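Local atomic coordinates of peptidase family U32 (Geobacillus thermoleovorans, PDB entry 4HE5), a protein that is the C-terminal domain of a U32-family peptidase, a small beta domain whose own role is not established. Residues 21-26 and 70-75; 33-38 and 47-52. All blocks are in the same frame, centred on the assembly; numbering follows the deposited sequence. Where two conformers were deposited one is given.

Contact 1: residues 21-26 and 70-75; sequences IATVQQ and IVKFKV
K72 lies beside T23 in a non-hydrogen-bonded antiparallel pair, and the two side chains point the same way. The lysine can be followed outward atom by atom. Its CB meets I21 CG2 at 3.8 Å, and the isoleucine crosses the lysine at about a right angle. CG comes next and passes T23 OG1. CD and CE run on past the same oxygen at the edge of van der Waals range. The chain then bends at its last torsion (chi4 -84°). That bend brings NZ back to T23 OG1, where it donates a hydrogen bond of 2.9 Å. T23 takes part through both branches. OG1 stands beside its own backbone N (chi1 -65°) and accepts the bond from NZ. CG2 is anti to that N and rests on I70 CG2 at 3.6 Å. I70 CD1 lies across the Q25 chain at a slant, touching NE2, CB and CG. The amide of Q25 has polar partners in R27 and the carbonyl of L68.

The other face of the pairing carries A22, V24, V71 and F73. V24 CG2 meets the ring of F73 obliquely at CZ, 3.8 Å away. A22 CB reaches V75 CG1, just past the end of strand 70-74. Two hydrogen-bonded pairs join the backbones. V24 and V71 exchange nearly straight bonds, both 2.8 Å long. A22 and F73 are paired less straight, with F73 N to A22 O at 3.1 Å.

Strand 70-74 is an outermost strand of the six-stranded antiparallel sheet. Strand 21-26 lies between it and strand 8-16. The F73 side chain reaches F38 of strand 35-39 and I53 of strand 53-54, while I21 touches W54 on the opposite face.

Contact 2: residues 33-38 and 47-52; sequences GDEVEF and TQVIEK
Q48 CB sits at the edge of the F38 ring, near its plane, 3.8 Å from CE1. The two side chains cross obliquely, with ring and amide planes 66° apart. Q48 bends at its second torsion (chi2 80°), which folds the amide forward beside the carbonyl of V49. NE2 then donates to V49 O at 3.1 Å, almost straight but from above the carbonyl plane. The amide oxygen accepts from the backbone N of K76. Each end of this buried amide thus has a hydrogen-bond partner.

V36 and I50 meet at about a right angle. V36 CG2 touches I50 CD1 at 3.8 Å and also comes close to Q48 O. These segments belong to a beta hairpin, strand 35-39 paired with strand 46-49, the latter an outermost strand of the main sheet. V36 and Q48 form a hydrogen-bonded pair in it. Beyond the regular pairing the backbone bonds continue: I50 N reaches D34 O, and G33 N reaches I50 O at 2.8 Å.

On the more open face, T47 CG2 rests obliquely on E37 CG, 4.0 Å away. The E37 carboxylate reaches N45 through OE1. V49 CG1 packs against the carbonyl oxygens of G33 and D34.

How the contacts relate
From the N terminus, strand 8-16 leads into strand 21-26, the first half of contact 1. The chain then crosses to strand 35-39 at the other side of the sheet, turns, and returns as strand 46-49. Contact 2 closes this short loop. Strands 53-54 and 60-61 follow before strand 70-74 pairs with 21-26 and closes the long loop of contact 1. The short loop falls wholly within the long one, and the two do not cross. The contacts join the two outermost strands to the same sheet. Their centres lie about 11 Å apart, and they meet where F73 packs on I50 and V75 on Q48.

Contact 1: residues 21-26 and 70-75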
# COMPACT_ATOMS: atom_id res chain seq x y z
N ILE A 21 3.69 -7.88 -4.43
CA ILE A 21 2.90 -7.48 -3.29
C ILE A 21 3.69 -6.51 -2.39
O ILE A 21 4.82 -6.81 -1.97
CB ILE A 21 2.42 -8.69 -2.46
CG1 ILE A 21 1.40 -9.53 -3.23
CG2 ILE A 21 1.93 -8.28 -1.07
CD1 ILE A 21 0.00 -8.94 -3.30
N ALA A 22 3.06 -5.38 -2.13
CA ALA A 22 3.54 -4.42 -1.15
C ALA A 22 2.90 -4.70 0.20
O ALA A 22 1.71 -4.96 0.26
CB ALA A 22 3.19 -3.00 -1.58
N THR A 23 3.70 -4.57 1.25
CA THR A 23 3.24 -4.65 2.64
C THR A 23 3.31 -3.23 3.18
O THR A 23 4.40 -2.63 3.24
CB THR A 23 4.13 -5.58 3.44
OG1 THR A 23 4.01 -6.91 2.91
CG2 THR A 23 3.68 -5.64 4.89
N VAL A 24 2.15 -2.72 3.55
CA VAL A 24 1.96 -1.35 3.92
C VAL A 24 1.33 -1.28 5.30
O VAL A 24 0.49 -2.12 5.64
CB VAL A 24 1.10 -0.62 2.88
CG1 VAL A 24 0.74 0.82 3.16
CG2 VAL A 24 1.81 -0.70 1.53
N GLN A 25 1.69 -0.32 6.10
CA GLN A 25 1.01 -0.08 7.36
C GLN A 25 0.06 1.11 7.24
O GLN A 25 0.50 2.18 6.82
CB GLN A 25 2.02 0.21 8.47
CG GLN A 25 1.31 0.34 9.80
CD GLN A 25 2.28 0.37 10.95
OE1 GLN A 25 3.10 1.31 10.92
NE2 GLN A 25 2.14 -0.54 11.89
N GLN A 26 -1.20 0.90 7.52
CA GLN A 26 -2.23 1.92 7.42
C GLN A 26 -1.87 3.12 8.28
O GLN A 26 -1.44 3.02 9.41
CB GLN A 26 -3.58 1.32 7.82
CG GLN A 26 -4.81 2.15 7.57
CD GLN A 26 -5.20 3.11 8.66
OE1 GLN A 26 -4.37 3.52 9.48
NE2 GLN A 26 -6.46 3.52 8.61
N ILE A 70 -1.47 -3.84 9.27
CA ILE A 70 -0.65 -4.29 8.17
C ILE A 70 -1.53 -4.80 7.05
O ILE A 70 -2.33 -5.70 7.27
CB ILE A 70 0.33 -5.40 8.64
CG1 ILE A 70 1.13 -4.98 9.84
CG2 ILE A 70 1.21 -5.85 7.50
CD1 ILE A 70 1.90 -3.70 9.64
N VAL A 71 -1.36 -4.22 5.88
CA VAL A 71 -2.16 -4.63 4.74
C VAL A 71 -1.27 -4.83 3.54
O VAL A 71 -0.18 -4.29 3.43
CB VAL A 71 -3.39 -3.77 4.45
CG1 VAL A 71 -4.28 -3.54 5.65
CG2 VAL A 71 -2.72 -2.53 3.93
N LYS A 72 -1.72 -5.70 2.67
CA LYS A 72 -0.95 -6.17 1.53
C LYS A 72 -1.79 -6.02 0.28
O LYS A 72 -2.99 -6.30 0.27
CB LYS A 72 -0.56 -7.62 1.77
CG LYS A 72 0.45 -7.82 2.88
CD LYS A 72 0.69 -9.26 3.24
CE LYS A 72 1.50 -9.40 4.51
NZ LYS A 72 2.91 -9.30 4.13
N PHE A 73 -1.16 -5.58 -0.83
CA PHE A 73 -1.85 -5.50 -2.10
C PHE A 73 -0.80 -5.41 -3.23
O PHE A 73 0.37 -5.11 -3.00
CB PHE A 73 -2.83 -4.32 -2.13
CG PHE A 73 -2.25 -3.04 -1.71
CD1 PHE A 73 -2.35 -2.60 -0.38
CD2 PHE A 73 -1.54 -2.23 -2.61
CE1 PHE A 73 -1.77 -1.40 -0.01
CE2 PHE A 73 -1.00 -1.03 -2.19
CZ PHE A 73 -1.09 -0.62 -0.88
N LYS A 74 -1.27 -5.73 -4.45
CA LYS A 74 -0.40 -5.71 -5.62
C LYS A 74 -0.07 -4.27 -5.98
O LYS A 74 -0.94 -3.39 -5.96
CB LYS A 74 -1.10 -6.42 -6.80
CG LYS A 74 -0.22 -6.60 -8.01
CD LYS A 74 0.80 -7.69 -7.87
CE LYS A 74 1.59 -8.05 -9.11
NZ LYS A 74 0.80 -8.44 -10.26
N VAL A 75 1.18 -4.02 -6.39
CA VAL A 75 1.57 -2.72 -6.93
C VAL A 75 2.21 -2.94 -8.30
O VAL A 75 2.75 -3.98 -8.62
CB VAL A 75 2.46 -1.95 -5.98
CG1 VAL A 75 1.65 -1.60 -4.74
CG2 VAL A 75 3.72 -2.72 -5.62

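Contact 2: residues 33-38 and 47-52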
# COMPACT_ATOMS: atom_id res chain seq x y z
N GLY A 33 -10.39 0.49 -4.87
CA GLY A 33 -10.91 1.49 -5.77
C GLY A 33 -10.37 2.89 -5.50
O GLY A 33 -10.48 3.79 -6.32
N ASP A 34 -9.75 3.09 -4.36
CA ASP A 34 -9.12 4.36 -4.09
C ASP A 34 -7.87 4.54 -4.97
O ASP A 34 -7.15 3.58 -5.23
CB ASP A 34 -8.73 4.49 -2.64
CG ASP A 34 -9.83 4.82 -1.68
OD1 ASP A 34 -10.93 5.24 -2.13
OD2 ASP A 34 -9.59 4.68 -0.46
N GLU A 35 -7.60 5.77 -5.40
CA GLU A 35 -6.42 6.09 -6.18
C GLU A 35 -5.37 6.67 -5.24
O GLU A 35 -5.63 7.60 -4.47
CB GLU A 35 -6.77 7.04 -7.31
CG GLU A 35 -5.58 7.22 -8.25
CD GLU A 35 -5.94 8.37 -9.18
OE1 GLU A 35 -7.06 8.26 -9.71
OE2 GLU A 35 -5.12 9.28 -9.24
N VAL A 36 -4.17 6.14 -5.30
CA VAL A 36 -3.06 6.56 -4.45
C VAL A 36 -1.84 6.89 -5.29
O VAL A 36 -1.80 6.55 -6.48
CB VAL A 36 -2.69 5.52 -3.39
CG1 VAL A 36 -3.90 5.15 -2.54
CG2 VAL A 36 -2.09 4.25 -3.97
N GLU A 37 -0.88 7.54 -4.68
CA GLU A 37 0.41 7.84 -5.30
C GLU A 37 1.51 7.41 -4.33
O GLU A 37 1.44 7.75 -3.15
CB GLU A 37 0.53 9.32 -5.69
CG GLU A 37 1.69 9.62 -6.59
CD GLU A 37 1.81 11.06 -7.01
OE1 GLU A 37 2.55 11.33 -7.97
OE2 GLU A 37 1.23 11.97 -6.39
N PHE A 38 2.50 6.70 -4.83
CA PHE A 38 3.67 6.31 -4.10
C PHE A 38 4.86 7.22 -4.44
O PHE A 38 5.04 7.58 -5.61
CB PHE A 38 4.10 4.87 -4.44
CG PHE A 38 3.11 3.86 -3.98
CD1 PHE A 38 2.20 3.27 -4.83
CD2 PHE A 38 3.10 3.49 -2.63
CE1 PHE A 38 1.29 2.34 -4.36
CE2 PHE A 38 2.21 2.54 -2.19
CZ PHE A 38 1.31 1.96 -3.05
N THR A 47 1.18 6.49 -9.73
CA THR A 47 -0.17 6.36 -9.24
C THR A 47 -0.66 4.93 -9.41
O THR A 47 -0.25 4.20 -10.34
CB THR A 47 -1.18 7.31 -9.93
OG1 THR A 47 -1.10 7.13 -11.31
CG2 THR A 47 -0.70 8.72 -9.65
N GLN A 48 -1.55 4.54 -8.54
CA GLN A 48 -2.01 3.16 -8.36
C GLN A 48 -3.49 3.23 -7.98
O GLN A 48 -3.79 3.98 -7.04
CB GLN A 48 -1.21 2.41 -7.28
CG GLN A 48 -1.62 1.02 -6.91
CD GLN A 48 -1.15 -0.01 -7.86
OE1 GLN A 48 0.05 -0.08 -8.17
NE2 GLN A 48 -2.13 -0.82 -8.34
N VAL A 49 -4.37 2.48 -8.58
CA VAL A 49 -5.68 2.21 -7.96
C VAL A 49 -5.52 0.93 -7.12
O VAL A 49 -5.01 -0.08 -7.58
CB VAL A 49 -6.81 2.07 -9.01
CG1 VAL A 49 -8.11 1.63 -8.36
CG2 VAL A 49 -6.99 3.39 -9.77
N ILE A 50 -5.96 0.98 -5.87
CA ILE A 50 -5.94 -0.13 -4.97
C ILE A 50 -6.94 -1.20 -5.43
O ILE A 50 -8.09 -0.86 -5.65
CB ILE A 50 -6.23 0.30 -3.51
CG1 ILE A 50 -5.30 1.37 -3.02
CG2 ILE A 50 -6.28 -0.90 -2.58
CD1 ILE A 50 -3.83 1.01 -2.99
N GLU A 51 -6.50 -2.41 -5.60
CA GLU A 51 -7.38 -3.51 -6.04
C GLU A 51 -7.72 -4.29 -4.78
O GLU A 51 -8.07 -3.69 -3.74
CB GLU A 51 -6.70 -4.28 -7.17
CG GLU A 51 -6.33 -3.43 -8.38
CD GLU A 51 -5.11 -3.99 -9.10
OE1 GLU A 51 -5.22 -4.38 -10.25
OE2 GLU A 51 -4.03 -4.00 -8.50
N LYS A 52 -7.63 -5.62 -4.80
CA LYS A 52 -7.86 -6.39 -3.61
C LYS A 52 -6.81 -6.07 -2.58
O LYS A 52 -5.64 -5.92 -2.86
CB LYS A 52 -7.89 -7.86 -4.01
CG LYS A 52 -8.25 -8.79 -2.85
CD LYS A 52 -8.57 -10.21 -3.33
CE LYS A 52 -10.04 -10.38 -3.67
NZ LYS A 52 -10.28 -11.71 -4.33